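Local coordinates for outer surface protein (Bacillus cereus ATCC 14579, PDB 1X7F), which has no established function but is probably a 6-phospho-N-acetylmuramidase, a glycosidase that would release 6-phospho-N-acetylmuramic acid from cell-wall-derived sugars, at residues L29-Y34 and S56-C61; M44-A49 and A252-E257; T179-D184 and L220-E225; V324-G329 and K350-D355; Q330-N335 and E356-V361. All coordinates share one frame; numbering follows the deposited sequence. Where two conformers were deposited one is given.

Contact 1 (L29-Y34 and S56-C61); sequences LGISLY and SRIFTC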
# COMPACT_ATOMS: atom_id res chain seq x y z
N LEU A 29 7.06 -1.29 5.08
CA LEU A 29 6.88 -2.47 4.23
C LEU A 29 7.13 -3.72 5.06
O LEU A 29 8.05 -3.77 5.88
CB LEU A 29 7.80 -2.42 3.01
CG LEU A 29 7.24 -1.60 1.84
CD1 LEU A 29 8.34 -1.23 0.85
CD2 LEU A 29 6.04 -2.35 1.14
N GLY A 30 6.30 -4.75 4.83
CA GLY A 30 6.44 -6.01 5.54
C GLY A 30 6.45 -7.21 4.62
O GLY A 30 6.08 -7.10 3.45
N ILE A 31 6.89 -8.35 5.15
CA ILE A 31 6.90 -9.66 4.47
C ILE A 31 6.26 -10.69 5.41
O ILE A 31 6.29 -10.53 6.63
CB ILE A 31 8.35 -10.11 4.14
CG1 ILE A 31 9.29 -9.91 5.35
CG2 ILE A 31 8.88 -9.38 2.90
CD1 ILE A 31 10.58 -10.78 5.36
N SER A 32 5.71 -11.76 4.84
CA SER A 32 5.19 -12.85 5.67
C SER A 32 6.11 -14.05 5.61
O SER A 32 6.74 -14.29 4.58
CB SER A 32 3.77 -13.24 5.26
OG SER A 32 2.88 -12.19 5.56
N LEU A 33 6.19 -14.80 6.73
CA LEU A 33 6.90 -16.08 6.79
C LEU A 33 5.98 -17.22 7.24
O LEU A 33 5.04 -17.01 7.99
CB LEU A 33 8.12 -16.02 7.73
CG LEU A 33 9.21 -14.98 7.45
CD1 LEU A 33 10.31 -15.11 8.50
CD2 LEU A 33 9.78 -15.16 6.06
N TYR A 34 6.28 -18.43 6.76
CA TYR A 34 5.56 -19.64 7.17
C TYR A 34 6.62 -20.70 7.32
O TYR A 34 6.76 -21.57 6.46
CB TYR A 34 4.48 -20.03 6.13
CG TYR A 34 3.53 -18.89 5.83
CD1 TYR A 34 3.80 -17.99 4.81
CD2 TYR A 34 2.40 -18.68 6.61
CE1 TYR A 34 2.95 -16.91 4.54
CE2 TYR A 34 1.55 -17.60 6.37
CZ TYR A 34 1.83 -16.73 5.34
OH TYR A 34 0.99 -15.67 5.10
N SER A 56 10.76 -3.55 7.09
CA SER A 56 11.10 -3.49 8.51
C SER A 56 10.03 -4.15 9.40
O SER A 56 10.00 -3.95 10.61
CB SER A 56 11.32 -2.02 8.93
OG SER A 56 10.11 -1.30 8.85
N ARG A 57 9.15 -4.93 8.79
CA ARG A 57 8.07 -5.58 9.51
C ARG A 57 7.90 -7.01 8.99
O ARG A 57 8.01 -7.25 7.78
CB ARG A 57 6.77 -4.76 9.35
CG ARG A 57 5.54 -5.37 10.01
CD ARG A 57 4.34 -4.44 10.10
NE ARG A 57 3.23 -5.12 10.77
CZ ARG A 57 2.15 -4.53 11.26
NH1 ARG A 57 1.99 -3.21 11.19
NH2 ARG A 57 1.21 -5.26 11.83
N ILE A 58 7.66 -7.95 9.90
CA ILE A 58 7.40 -9.34 9.56
C ILE A 58 6.07 -9.84 10.15
O ILE A 58 5.79 -9.62 11.34
CB ILE A 58 8.57 -10.27 10.02
CG1 ILE A 58 9.87 -9.92 9.30
CG2 ILE A 58 8.21 -11.74 9.79
CD1 ILE A 58 11.03 -10.81 9.68
N PHE A 59 5.26 -10.50 9.32
CA PHE A 59 4.12 -11.27 9.80
C PHE A 59 4.48 -12.76 9.78
O PHE A 59 4.85 -13.31 8.76
CB PHE A 59 2.87 -11.01 8.95
CG PHE A 59 1.71 -11.93 9.29
CD1 PHE A 59 0.99 -11.75 10.48
CD2 PHE A 59 1.35 -12.98 8.43
CE1 PHE A 59 -0.08 -12.61 10.80
CE2 PHE A 59 0.29 -13.84 8.74
CZ PHE A 59 -0.44 -13.66 9.93
N THR A 60 4.41 -13.40 10.93
CA THR A 60 4.76 -14.82 10.96
C THR A 60 3.66 -15.67 11.56
O THR A 60 2.95 -15.25 12.48
CB THR A 60 6.13 -15.09 11.60
OG1 THR A 60 6.29 -16.50 11.79
CG2 THR A 60 6.22 -14.53 13.01
N CYS A 61 3.55 -16.88 11.03
CA CYS A 61 2.42 -17.75 11.25
C CYS A 61 2.84 -19.11 11.80
O CYS A 61 3.59 -19.85 11.16
CB CYS A 61 1.70 -17.93 9.92
SG CYS A 61 0.01 -18.47 10.06
O HOH W 1 9.50 -0.55 6.25
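Ile31 and Leu33 lace strand 29-33 to strand 56-61, which runs parallel to it at 25° with the axes 4.6 Å apart at their closest. Ile31 N donates to Arg57 O, Phe59 N to Ile31 O at 2.9 Å, and Leu33 N to Phe59 O, again at 2.9 Å. Leu29 O is shared by a sound donor, Ser56 N at 3.0 Å, and a weak one, Arg57 N, and the bond from Cys61 N to Leu33 O is weak; a water ties Leu29 N to Ser56 OG. With helix 40-51 between them, these strands form a beta-alpha-beta unit at the start of an eight-stranded parallel barrel of the (beta/alpha)8 type. Ile31, Leu33, Ile58 and Thr60 face the surrounding helices. Ile31 lies alongside Ile58, CG1 to CG1 4.0 Å, its CG1 held between backbone N and carbonyl carbon (chi1 46°), and Ile58 CG2 meets Leu33 CG at 4.1 Å. On the interior face, Ser32 OG sits at the edge of the Phe59 ring, 3.3 Å from CD2, and spends its polar bond on Ile249 O. Tyr34 OH lies near that edge too and is bonded to Gly250 O. Arg57 stretches away, extended, to salt bridges with Glu144 and Asp246. Cys61 packs CB against Tyr34 CD2 at 3.5 Å, its sulfur at the ring's edge.

Contact 2 (M44-A49 and A252-E257); sequences MAYISA and AYASEE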
# COMPACT_ATOMS: atom_id res chain seq x y z
N MET A 44 15.70 -17.04 6.43
CA MET A 44 16.71 -16.08 6.87
C MET A 44 17.29 -15.33 5.68
O MET A 44 17.49 -14.12 5.75
CB MET A 44 17.80 -16.77 7.71
CG MET A 44 17.31 -17.18 9.10
SD MET A 44 18.55 -17.70 10.28
CE MET A 44 19.06 -19.30 9.63
N ALA A 45 17.55 -16.04 4.59
CA ALA A 45 17.97 -15.41 3.34
C ALA A 45 16.93 -14.38 2.82
O ALA A 45 17.30 -13.30 2.33
CB ALA A 45 18.27 -16.47 2.28
N TYR A 46 15.65 -14.70 2.98
CA TYR A 46 14.54 -13.83 2.57
C TYR A 46 14.44 -12.55 3.40
O TYR A 46 14.25 -11.46 2.84
CB TYR A 46 13.23 -14.61 2.69
CG TYR A 46 11.98 -13.95 2.15
CD1 TYR A 46 11.93 -13.44 0.86
CD2 TYR A 46 10.82 -13.90 2.93
CE1 TYR A 46 10.76 -12.87 0.35
CE2 TYR A 46 9.64 -13.33 2.44
CZ TYR A 46 9.62 -12.81 1.15
OH TYR A 46 8.45 -12.27 0.64
N ILE A 47 14.52 -12.70 4.71
CA ILE A 47 14.61 -11.59 5.65
C ILE A 47 15.76 -10.66 5.25
O ILE A 47 15.59 -9.44 5.20
CB ILE A 47 14.80 -12.13 7.10
CG1 ILE A 47 13.50 -12.75 7.64
CG2 ILE A 47 15.34 -11.04 8.06
CD1 ILE A 47 13.72 -13.62 8.90
N SER A 48 16.92 -11.25 4.94
CA SER A 48 18.08 -10.48 4.47
C SER A 48 17.77 -9.72 3.17
O SER A 48 18.10 -8.54 3.05
CB SER A 48 19.30 -11.39 4.28
OG SER A 48 19.91 -11.70 5.52
N ALA A 49 17.16 -10.42 2.20
CA ALA A 49 16.73 -9.86 0.92
C ALA A 49 15.75 -8.70 1.09
O ALA A 49 15.94 -7.65 0.49
CB ALA A 49 16.09 -10.96 0.03
N ALA A 252 4.78 -15.97 0.52
CA ALA A 252 6.27 -16.03 0.46
C ALA A 252 6.70 -17.01 -0.63
O ALA A 252 5.99 -17.98 -0.87
CB ALA A 252 6.84 -16.48 1.82
N TYR A 253 7.83 -16.80 -1.30
CA TYR A 253 8.73 -15.65 -1.14
C TYR A 253 8.50 -14.75 -2.33
O TYR A 253 8.47 -15.23 -3.47
CB TYR A 253 10.19 -16.13 -1.19
CG TYR A 253 10.55 -17.10 -0.10
CD1 TYR A 253 10.83 -18.45 -0.40
CD2 TYR A 253 10.58 -16.69 1.23
CE1 TYR A 253 11.16 -19.34 0.63
CE2 TYR A 253 10.90 -17.57 2.24
CZ TYR A 253 11.19 -18.88 1.94
OH TYR A 253 11.50 -19.72 2.98
N ALA A 254 8.36 -13.45 -2.08
CA ALA A 254 8.35 -12.48 -3.17
C ALA A 254 9.72 -12.54 -3.83
O ALA A 254 10.72 -12.81 -3.16
CB ALA A 254 8.03 -11.07 -2.65
N SER A 255 9.76 -12.31 -5.14
CA SER A 255 11.03 -12.27 -5.86
C SER A 255 11.87 -11.05 -5.49
O SER A 255 11.36 -10.04 -4.98
CB SER A 255 10.80 -12.29 -7.37
OG SER A 255 10.20 -11.07 -7.81
N GLU A 256 13.17 -11.15 -5.75
CA GLU A 256 14.08 -10.02 -5.63
C GLU A 256 13.52 -8.78 -6.36
O GLU A 256 13.51 -7.68 -5.80
CB GLU A 256 15.47 -10.40 -6.14
CG GLU A 256 16.49 -9.27 -6.15
CD GLU A 256 16.94 -8.80 -4.76
OE1 GLU A 256 17.45 -7.66 -4.67
OE2 GLU A 256 16.80 -9.55 -3.77
N GLU A 257 13.06 -8.98 -7.60
CA GLU A 257 12.48 -7.91 -8.41
C GLU A 257 11.26 -7.26 -7.74
O GLU A 257 11.13 -6.03 -7.73
CB GLU A 257 12.12 -8.44 -9.81
CG GLU A 257 11.51 -7.41 -10.77
CD GLU A 257 10.99 -8.02 -12.06
OE1 GLU A 257 11.70 -8.81 -12.71
OE2 GLU A 257 9.85 -7.69 -12.45
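The ring of Tyr46 is the bump here, and the backbone bend at Ala252, Tyr253 and Ala254 is the hollow it fills. With CG anti to the backbone N (chi1 -173°), the ring leaves helix 40-51 and lies with one face against Tyr253. That second ring meets it as a T-shaped pair, edge of Tyr253 to face of Tyr46, with planes 64° apart and centroids 4.7 Å apart. The tightest point is Tyr253 CD2, which approaches off-centre to 3.2 Å from Tyr46 CG. Tyr253 CB covers the same ring in a CH-pi contact, 4.0 Å from its centroid. The hollow belongs to the loop that leaves the eighth barrel strand, 246-249, and runs into helix 256-264, so the contact brings the last beta-alpha connection of the barrel against its first helix. A cis peptide precedes Tyr253 in this loop. Ala252 CB touches the ring at CE2, and Ala254 CB sits by the hydroxyl. At the hydroxyl end, Tyr46 OH accepts a nearly straight bond from Ala254 N, 3.0 Å at 167°. Tyr253 OH bonds instead to Ser38 and Asp43. Farther along the helix, Ala49 CB rests 4.1 Å from Glu256 OE2, a carboxylate whose other oxygen bonds His53.

Contact 3 (T179-D184 and L220-E225); sequences TGLPYD and LCTLEE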
# COMPACT_ATOMS: atom_id res chain seq x y z
N THR A 179 -13.11 -13.88 -2.43
CA THR A 179 -13.53 -13.71 -1.04
C THR A 179 -12.86 -12.55 -0.34
O THR A 179 -13.13 -12.31 0.83
CB THR A 179 -13.37 -15.00 -0.19
OG1 THR A 179 -11.97 -15.31 -0.07
CG2 THR A 179 -14.01 -16.20 -0.90
N GLY A 180 -11.97 -11.84 -1.04
CA GLY A 180 -11.35 -10.65 -0.50
C GLY A 180 -12.37 -9.55 -0.25
O GLY A 180 -13.51 -9.64 -0.72
N LEU A 181 -11.95 -8.52 0.50
CA LEU A 181 -12.87 -7.45 0.90
C LEU A 181 -13.25 -6.54 -0.27
O LEU A 181 -12.41 -6.27 -1.13
CB LEU A 181 -12.25 -6.58 2.02
CG LEU A 181 -11.80 -7.30 3.30
CD1 LEU A 181 -11.37 -6.29 4.37
CD2 LEU A 181 -12.90 -8.27 3.82
N PRO A 182 -14.50 -6.07 -0.30
CA PRO A 182 -14.91 -5.03 -1.25
C PRO A 182 -14.40 -3.67 -0.78
O PRO A 182 -14.13 -3.49 0.41
CB PRO A 182 -16.45 -5.08 -1.22
CG PRO A 182 -16.79 -5.60 0.14
CD PRO A 182 -15.65 -6.52 0.53
N TYR A 183 -14.28 -2.75 -1.73
CA TYR A 183 -13.67 -1.47 -1.45
C TYR A 183 -14.36 -0.66 -0.34
O TYR A 183 -13.70 -0.23 0.60
CB TYR A 183 -13.54 -0.61 -2.72
CG TYR A 183 -12.76 0.64 -2.45
CD1 TYR A 183 -11.38 0.59 -2.27
CD2 TYR A 183 -13.41 1.88 -2.32
CE1 TYR A 183 -10.66 1.74 -2.00
CE2 TYR A 183 -12.69 3.04 -2.05
CZ TYR A 183 -11.32 2.96 -1.89
OH TYR A 183 -10.60 4.09 -1.62
N ASP A 184 -15.66 -0.41 -0.46
CA ASP A 184 -16.32 0.44 0.53
C ASP A 184 -16.28 -0.15 1.94
O ASP A 184 -16.11 0.58 2.92
CB ASP A 184 -17.76 0.78 0.12
CG ASP A 184 -17.84 1.73 -1.09
OD1 ASP A 184 -16.89 2.51 -1.37
OD2 ASP A 184 -18.85 1.76 -1.83
N LEU A 220 -2.67 -13.92 -1.66
CA LEU A 220 -2.90 -13.54 -0.27
C LEU A 220 -2.92 -12.03 -0.10
O LEU A 220 -1.94 -11.41 0.32
CB LEU A 220 -1.84 -14.19 0.66
CG LEU A 220 -1.70 -15.73 0.62
CD1 LEU A 220 -0.73 -16.22 1.68
CD2 LEU A 220 -3.06 -16.43 0.82
N CYS A 221 -4.05 -11.42 -0.46
CA CYS A 221 -4.22 -9.97 -0.31
C CYS A 221 -5.50 -9.71 0.47
O CYS A 221 -6.32 -10.61 0.64
CB CYS A 221 -4.28 -9.29 -1.68
SG CYS A 221 -5.50 -10.05 -2.77
N THR A 222 -5.65 -8.48 0.94
CA THR A 222 -6.82 -8.05 1.69
C THR A 222 -8.00 -7.64 0.79
O THR A 222 -9.12 -8.14 0.96
CB THR A 222 -6.46 -6.88 2.61
OG1 THR A 222 -5.56 -7.32 3.63
CG2 THR A 222 -7.70 -6.38 3.36
N LEU A 223 -7.74 -6.72 -0.13
CA LEU A 223 -8.76 -6.27 -1.08
C LEU A 223 -8.87 -7.29 -2.20
O LEU A 223 -7.85 -7.70 -2.78
CB LEU A 223 -8.40 -4.90 -1.68
CG LEU A 223 -8.80 -3.67 -0.86
CD1 LEU A 223 -7.93 -2.44 -1.22
CD2 LEU A 223 -10.31 -3.35 -0.97
N GLU A 224 -10.10 -7.67 -2.54
CA GLU A 224 -10.28 -8.60 -3.65
C GLU A 224 -9.72 -8.03 -4.95
O GLU A 224 -9.11 -8.77 -5.73
CB GLU A 224 -11.76 -9.02 -3.82
CG GLU A 224 -11.98 -10.09 -4.88
CD GLU A 224 -11.11 -11.32 -4.66
OE1 GLU A 224 -10.86 -11.68 -3.49
OE2 GLU A 224 -10.67 -11.96 -5.66
N GLU A 225 -9.89 -6.73 -5.16
CA GLU A 225 -9.52 -6.09 -6.44
C GLU A 225 -8.02 -6.11 -6.70
O GLU A 225 -7.57 -5.86 -7.83
CB GLU A 225 -10.06 -4.65 -6.50
CG GLU A 225 -9.49 -3.72 -5.43
CD GLU A 225 -10.34 -2.48 -5.24
OE1 GLU A 225 -11.47 -2.60 -4.70
OE2 GLU A 225 -9.88 -1.39 -5.62
O HOH W 2 -12.05 -5.19 -3.75
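Leu181 O is gripped twice, by Glu224 N at 3.0 Å and by a water at 2.9 Å. The same water accepts from Glu225 N and donates to Glu225 OE1, so one solvent molecule ties the carbonyl to both ends of that glutamate. Leu181 N answers with a bond to Thr222 O, 2.9 Å long and in the carbonyl plane, which completes a single backbone bridge between Leu181 and Leu223. Glu224 adds a side-chain grip: its chain bends at CG (chi2 54°) to bring OE1 to Gly180 N at 2.7 Å, met on the anti side of the carboxylate and 22° out of its plane. OE2 of that carboxylate forms a salt bridge with Arg227. In the barrel, 179-184 covers the end of the loop after strand 167-170 and the start of helix 183-195, while segment 220-225 belongs to the loop between strand 201-204 and helix 231-240. The contact therefore ties the sixth beta-alpha connection to the seventh. Apolar groups fill in around the bonds: Leu223 CD2 reaches Leu181 O at 3.6 Å and continues to Tyr183, while Leu181 CD1 touches Thr222 CG2 at 3.8 Å. Glu225 OE1 passes 3.5 Å from Tyr183 CB, its carboxylate turned 36° from the ring plane. Tyr183 OH goes on to Tyr374 OH, a hydrogen bond to a residue in the C-terminal part of the chain.

Contact 4 (V324-G329 and K350-D355); sequences VLQERG and KEMPID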
# COMPACT_ATOMS: atom_id res chain seq x y z
N VAL A 324 -5.77 14.03 -30.90
CA VAL A 324 -6.63 12.86 -30.89
C VAL A 324 -7.71 13.02 -29.82
O VAL A 324 -7.59 13.86 -28.90
CB VAL A 324 -5.83 11.52 -30.67
CG1 VAL A 324 -4.86 11.24 -31.83
CG2 VAL A 324 -5.08 11.51 -29.33
N LEU A 325 -8.77 12.22 -29.97
CA LEU A 325 -9.82 12.10 -28.97
C LEU A 325 -9.21 12.05 -27.58
O LEU A 325 -8.29 11.28 -27.34
CB LEU A 325 -10.65 10.83 -29.22
CG LEU A 325 -11.89 10.56 -28.35
CD1 LEU A 325 -13.00 11.58 -28.69
CD2 LEU A 325 -12.40 9.10 -28.54
N GLN A 326 -9.73 12.86 -26.67
CA GLN A 326 -9.19 12.88 -25.31
C GLN A 326 -9.85 11.79 -24.51
O GLN A 326 -11.08 11.69 -24.50
CB GLN A 326 -9.40 14.24 -24.65
CG GLN A 326 -8.82 15.40 -25.44
CD GLN A 326 -9.13 16.72 -24.79
OE1 GLN A 326 -8.63 17.02 -23.70
NE2 GLN A 326 -9.95 17.52 -25.46
N GLU A 327 -9.04 10.94 -23.89
CA GLU A 327 -9.52 9.76 -23.19
C GLU A 327 -8.85 9.64 -21.84
O GLU A 327 -7.71 10.07 -21.69
CB GLU A 327 -9.28 8.50 -24.04
CG GLU A 327 -9.91 8.58 -25.43
CD GLU A 327 -9.88 7.25 -26.15
OE1 GLU A 327 -9.07 7.12 -27.10
OE2 GLU A 327 -10.67 6.34 -25.78
N ARG A 328 -9.56 9.06 -20.87
CA ARG A 328 -9.05 8.83 -19.51
C ARG A 328 -7.63 8.26 -19.50
O ARG A 328 -7.36 7.23 -20.14
CB ARG A 328 -10.00 7.88 -18.74
CG ARG A 328 -9.66 7.70 -17.24
CD ARG A 328 -10.74 6.90 -16.42
NE ARG A 328 -10.32 6.72 -15.02
CZ ARG A 328 -10.54 7.59 -14.03
NH1 ARG A 328 -10.09 7.34 -12.80
NH2 ARG A 328 -11.18 8.73 -14.26
N GLY A 329 -6.73 8.94 -18.78
CA GLY A 329 -5.36 8.47 -18.58
C GLY A 329 -4.34 9.19 -19.44
O GLY A 329 -3.13 9.02 -19.25
N LYS A 350 -12.18 11.96 -18.12
CA LYS A 350 -13.38 11.61 -18.89
C LYS A 350 -13.18 12.00 -20.35
O LYS A 350 -12.51 12.99 -20.65
CB LYS A 350 -14.63 12.36 -18.38
CG LYS A 350 -15.06 12.08 -16.97
CD LYS A 350 -16.36 12.85 -16.61
CE LYS A 350 -17.45 12.61 -17.65
NZ LYS A 350 -18.82 12.56 -17.08
N GLU A 351 -13.83 11.27 -21.25
CA GLU A 351 -13.69 11.49 -22.68
C GLU A 351 -14.16 12.90 -23.09
O GLU A 351 -15.19 13.38 -22.61
CB GLU A 351 -14.46 10.41 -23.48
CG GLU A 351 -14.29 10.53 -25.00
CD GLU A 351 -15.10 9.53 -25.78
OE1 GLU A 351 -15.04 8.32 -25.46
OE2 GLU A 351 -15.81 9.94 -26.73
N MET A 352 -13.40 13.54 -23.98
CA MET A 352 -13.78 14.82 -24.59
C MET A 352 -13.41 14.77 -26.07
O MET A 352 -12.48 14.06 -26.45
CB MET A 352 -13.08 16.00 -23.92
CG MET A 352 -13.47 16.23 -22.45
SD MET A 352 -12.29 17.33 -21.66
CE MET A 352 -10.97 16.21 -21.23
N PRO A 353 -14.15 15.51 -26.92
CA PRO A 353 -13.82 15.60 -28.35
C PRO A 353 -12.41 16.13 -28.58
O PRO A 353 -11.87 16.84 -27.73
CB PRO A 353 -14.86 16.60 -28.88
CG PRO A 353 -16.03 16.40 -27.97
CD PRO A 353 -15.38 16.25 -26.61
N ILE A 354 -11.82 15.77 -29.72
CA ILE A 354 -10.55 16.34 -30.16
C ILE A 354 -10.49 17.86 -29.90
O ILE A 354 -11.45 18.59 -30.18
CB ILE A 354 -10.34 16.08 -31.68
CG1 ILE A 354 -10.00 14.60 -31.94
CG2 ILE A 354 -9.20 16.93 -32.22
CD1 ILE A 354 -10.13 14.19 -33.47
N ASP A 355 -9.37 18.33 -29.35
CA ASP A 355 -9.16 19.76 -29.17
C ASP A 355 -7.77 20.05 -29.70
O ASP A 355 -6.76 19.63 -29.12
CB ASP A 355 -9.30 20.16 -27.68
CG ASP A 355 -9.26 21.67 -27.47
OD1 ASP A 355 -9.81 22.14 -26.45
OD2 ASP A 355 -8.70 22.48 -28.25
O HOH W 3 -7.52 16.50 -28.40
O HOH W 4 -11.05 20.37 -24.77
O HOH W 5 -12.78 7.16 -24.14
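Gln326 and Met352 form one antiparallel hydrogen-bonded pair, Gln326 N to Met352 O and Met352 N to Gln326 O, both 3.0 Å. It links two loops at the surface of the C-terminal domain, the first leading into strand 330-334 and the second joining strands 345-348 and 358-364 of its mixed sheet. From this pair the Gln326 side chain crosses the second loop. CB starts 3.6 Å from Met352 O, and CG, anti to the carbonyl carbon (chi1 -56°), carries the chain past that oxygen and Pro353 O, about equally far from each. At the amide the two ends part. NE2 donates to Pro353 O at 3.0 Å, a partner lying 14° out of the amide plane, and also holds a water that donates to Asp355 OD1. OE1 has the methyl CE of Met352 at 3.5 Å, brought there by the bend at the sulfur, and is bonded by Lys358 NZ. Both polar ends of this buried amide are thus satisfied. Leu325 lays CD1 3.4 Å from Met352 O and brings both methyls against the carboxylate of Glu351. Glu351 in turn shares a water with Glu327, which probably eases the approach of two like charges. Ile354 CG1 packs on Leu325 N at 3.3 Å. Beside it, a water donates to Val324 O at 2.7 Å and accepts from Asp355 N at 2.8 Å.

Contact 5 (Q330-N335 and E356-V361); sequences QVVIGN and ERKNIV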
# COMPACT_ATOMS: atom_id res chain seq x y z
N GLN A 330 -4.82 9.97 -20.41
CA GLN A 330 -3.91 10.69 -21.30
C GLN A 330 -3.29 11.85 -20.55
O GLN A 330 -3.97 12.55 -19.80
CB GLN A 330 -4.61 11.20 -22.56
CG GLN A 330 -4.84 10.13 -23.60
CD GLN A 330 -5.74 10.61 -24.74
OE1 GLN A 330 -6.07 9.84 -25.64
NE2 GLN A 330 -6.12 11.88 -24.71
N VAL A 331 -1.98 12.01 -20.73
CA VAL A 331 -1.30 13.22 -20.30
C VAL A 331 -1.26 14.14 -21.52
O VAL A 331 -0.77 13.75 -22.58
CB VAL A 331 0.12 12.93 -19.76
CG1 VAL A 331 0.79 14.22 -19.32
CG2 VAL A 331 0.04 11.93 -18.61
N VAL A 332 -1.85 15.33 -21.38
CA VAL A 332 -1.91 16.29 -22.48
C VAL A 332 -1.35 17.62 -21.98
O VAL A 332 -1.27 17.85 -20.76
CB VAL A 332 -3.35 16.45 -23.11
CG1 VAL A 332 -3.93 15.09 -23.58
CG2 VAL A 332 -4.33 17.17 -22.17
N ILE A 333 -0.96 18.46 -22.93
CA ILE A 333 -0.46 19.78 -22.63
C ILE A 333 -1.06 20.77 -23.62
O ILE A 333 -1.25 20.46 -24.81
CB ILE A 333 1.09 19.81 -22.64
CG1 ILE A 333 1.59 21.07 -21.92
CG2 ILE A 333 1.64 19.69 -24.08
CD1 ILE A 333 2.99 20.97 -21.38
N GLY A 334 -1.38 21.95 -23.10
CA GLY A 334 -1.78 23.07 -23.93
C GLY A 334 -0.62 23.51 -24.79
O GLY A 334 0.49 23.72 -24.30
N ASN A 335 -0.88 23.61 -26.08
CA ASN A 335 0.13 23.95 -27.07
C ASN A 335 0.11 25.44 -27.44
O ASN A 335 -0.65 26.20 -26.83
CB ASN A 335 0.01 23.01 -28.28
CG ASN A 335 -1.29 23.18 -29.07
OD1 ASN A 335 -1.86 22.20 -29.55
ND2 ASN A 335 -1.74 24.41 -29.25
N GLU A 356 -7.70 20.73 -30.85
CA GLU A 356 -6.42 20.95 -31.52
C GLU A 356 -5.49 21.87 -30.72
O GLU A 356 -4.32 22.01 -31.06
CB GLU A 356 -6.61 21.51 -32.95
CG GLU A 356 -7.40 20.62 -33.92
CD GLU A 356 -6.70 19.31 -34.30
OE1 GLU A 356 -5.45 19.26 -34.38
OE2 GLU A 356 -7.43 18.32 -34.53
N ARG A 357 -6.02 22.47 -29.65
CA ARG A 357 -5.22 23.33 -28.76
C ARG A 357 -4.42 22.57 -27.69
O ARG A 357 -3.71 23.16 -26.86
CB ARG A 357 -6.13 24.39 -28.13
CG ARG A 357 -6.85 25.28 -29.18
CD ARG A 357 -7.99 26.13 -28.62
NE ARG A 357 -8.88 25.34 -27.79
CZ ARG A 357 -9.88 25.83 -27.07
NH1 ARG A 357 -10.13 27.14 -27.08
NH2 ARG A 357 -10.63 25.01 -26.33
N LYS A 358 -4.55 21.24 -27.72
CA LYS A 358 -3.81 20.36 -26.82
C LYS A 358 -2.95 19.37 -27.62
O LYS A 358 -3.39 18.87 -28.65
CB LYS A 358 -4.78 19.58 -25.94
CG LYS A 358 -5.71 20.44 -25.12
CD LYS A 358 -6.45 19.61 -24.09
CE LYS A 358 -7.64 20.34 -23.52
NZ LYS A 358 -8.31 19.52 -22.48
N ASN A 359 -1.74 19.11 -27.13
CA ASN A 359 -0.91 18.01 -27.64
C ASN A 359 -1.01 16.81 -26.70
O ASN A 359 -0.99 16.98 -25.48
CB ASN A 359 0.56 18.44 -27.75
CG ASN A 359 0.82 19.46 -28.87
OD1 ASN A 359 1.91 20.03 -28.92
ND2 ASN A 359 -0.16 19.69 -29.75
N ILE A 360 -1.13 15.59 -27.23
CA ILE A 360 -1.04 14.41 -26.34
C ILE A 360 0.44 14.08 -26.08
O ILE A 360 1.23 14.02 -27.02
CB ILE A 360 -1.80 13.14 -26.86
CG1 ILE A 360 -1.57 11.98 -25.87
CG2 ILE A 360 -1.37 12.76 -28.30
CD1 ILE A 360 -2.35 10.71 -26.15
N VAL A 361 0.78 13.87 -24.82
CA VAL A 361 2.17 13.70 -24.40
C VAL A 361 2.47 12.25 -24.05
O VAL A 361 3.53 11.72 -24.39
CB VAL A 361 2.51 14.68 -23.23
CG1 VAL A 361 3.83 14.34 -22.57
CG2 VAL A 361 2.57 16.12 -23.75
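Ile333 CG2 meets Val361 CG2 at 3.7 Å to make the apolar centre, in one of the two conformers modelled for Ile333, and Val331 CG1 is set against Val361 CB at 4.3 Å. Ile333, Asn359 and Val361 face helix 282-289, which packs over this side of the mixed sheet. The other side carries Val332, Lys358 and Ile360: Val332 CG2 leans on Lys358 CD at 3.8 Å, and Ile360, its CG1 anti to the backbone N (chi1 178°), sends CD1 across the Gln330 chain to CG at 3.6 Å. Between the two faces the antiparallel strands are sewn together by backbone bonds. Ile333 and Asn359 are a hydrogen-bonded pair, Ile333 N to Asn359 O at 2.9 Å and Asn359 N to Ile333 O at 2.7 Å, and Val361 N gives to Val331 O, also at 2.7 Å. The strand directions lie 143° apart, the twist of neighbouring strands inside the domain's sheet, where 345-348 flanks 330-334 and 270-276 flanks 358-364. At the polar edge Asn335 N donates to Arg357 O, 3.0 Å and almost straight at 175°. The Asn335 side chain turns back over that peptide, beside the amide of Asn359. Lys358 NZ bonds the side-chain oxygens of Gln346 and Gln326, two neutral amides, while its long apolar chain lies in the buried face, so its charge, if the amine is protonated, is probably stabilised by amide dipoles.

Contacts 1, 2 and 3 belong to the (beta/alpha)8 barrel, contacts 4 and 5 to the mixed-sheet C-terminal domain; the centres of contacts 1 and 5 lie about 45 Å apart, on opposite sides of the chain's centre. Contact 1 joins the first two barrel strands and contact 2 sets the helix between them against the loop after the last strand; their centres are about 11 Å apart and Leu33 packs on Tyr46. Contact 3 falls within the long chain span that contact 2 brings together, and its Tyr183 bonds Tyr374 of the C-terminal domain. Contacts 4 and 5 alternate along the chain, their centres about 10 Å apart, with loops 324-329 and 350-355 leading toward contact 5.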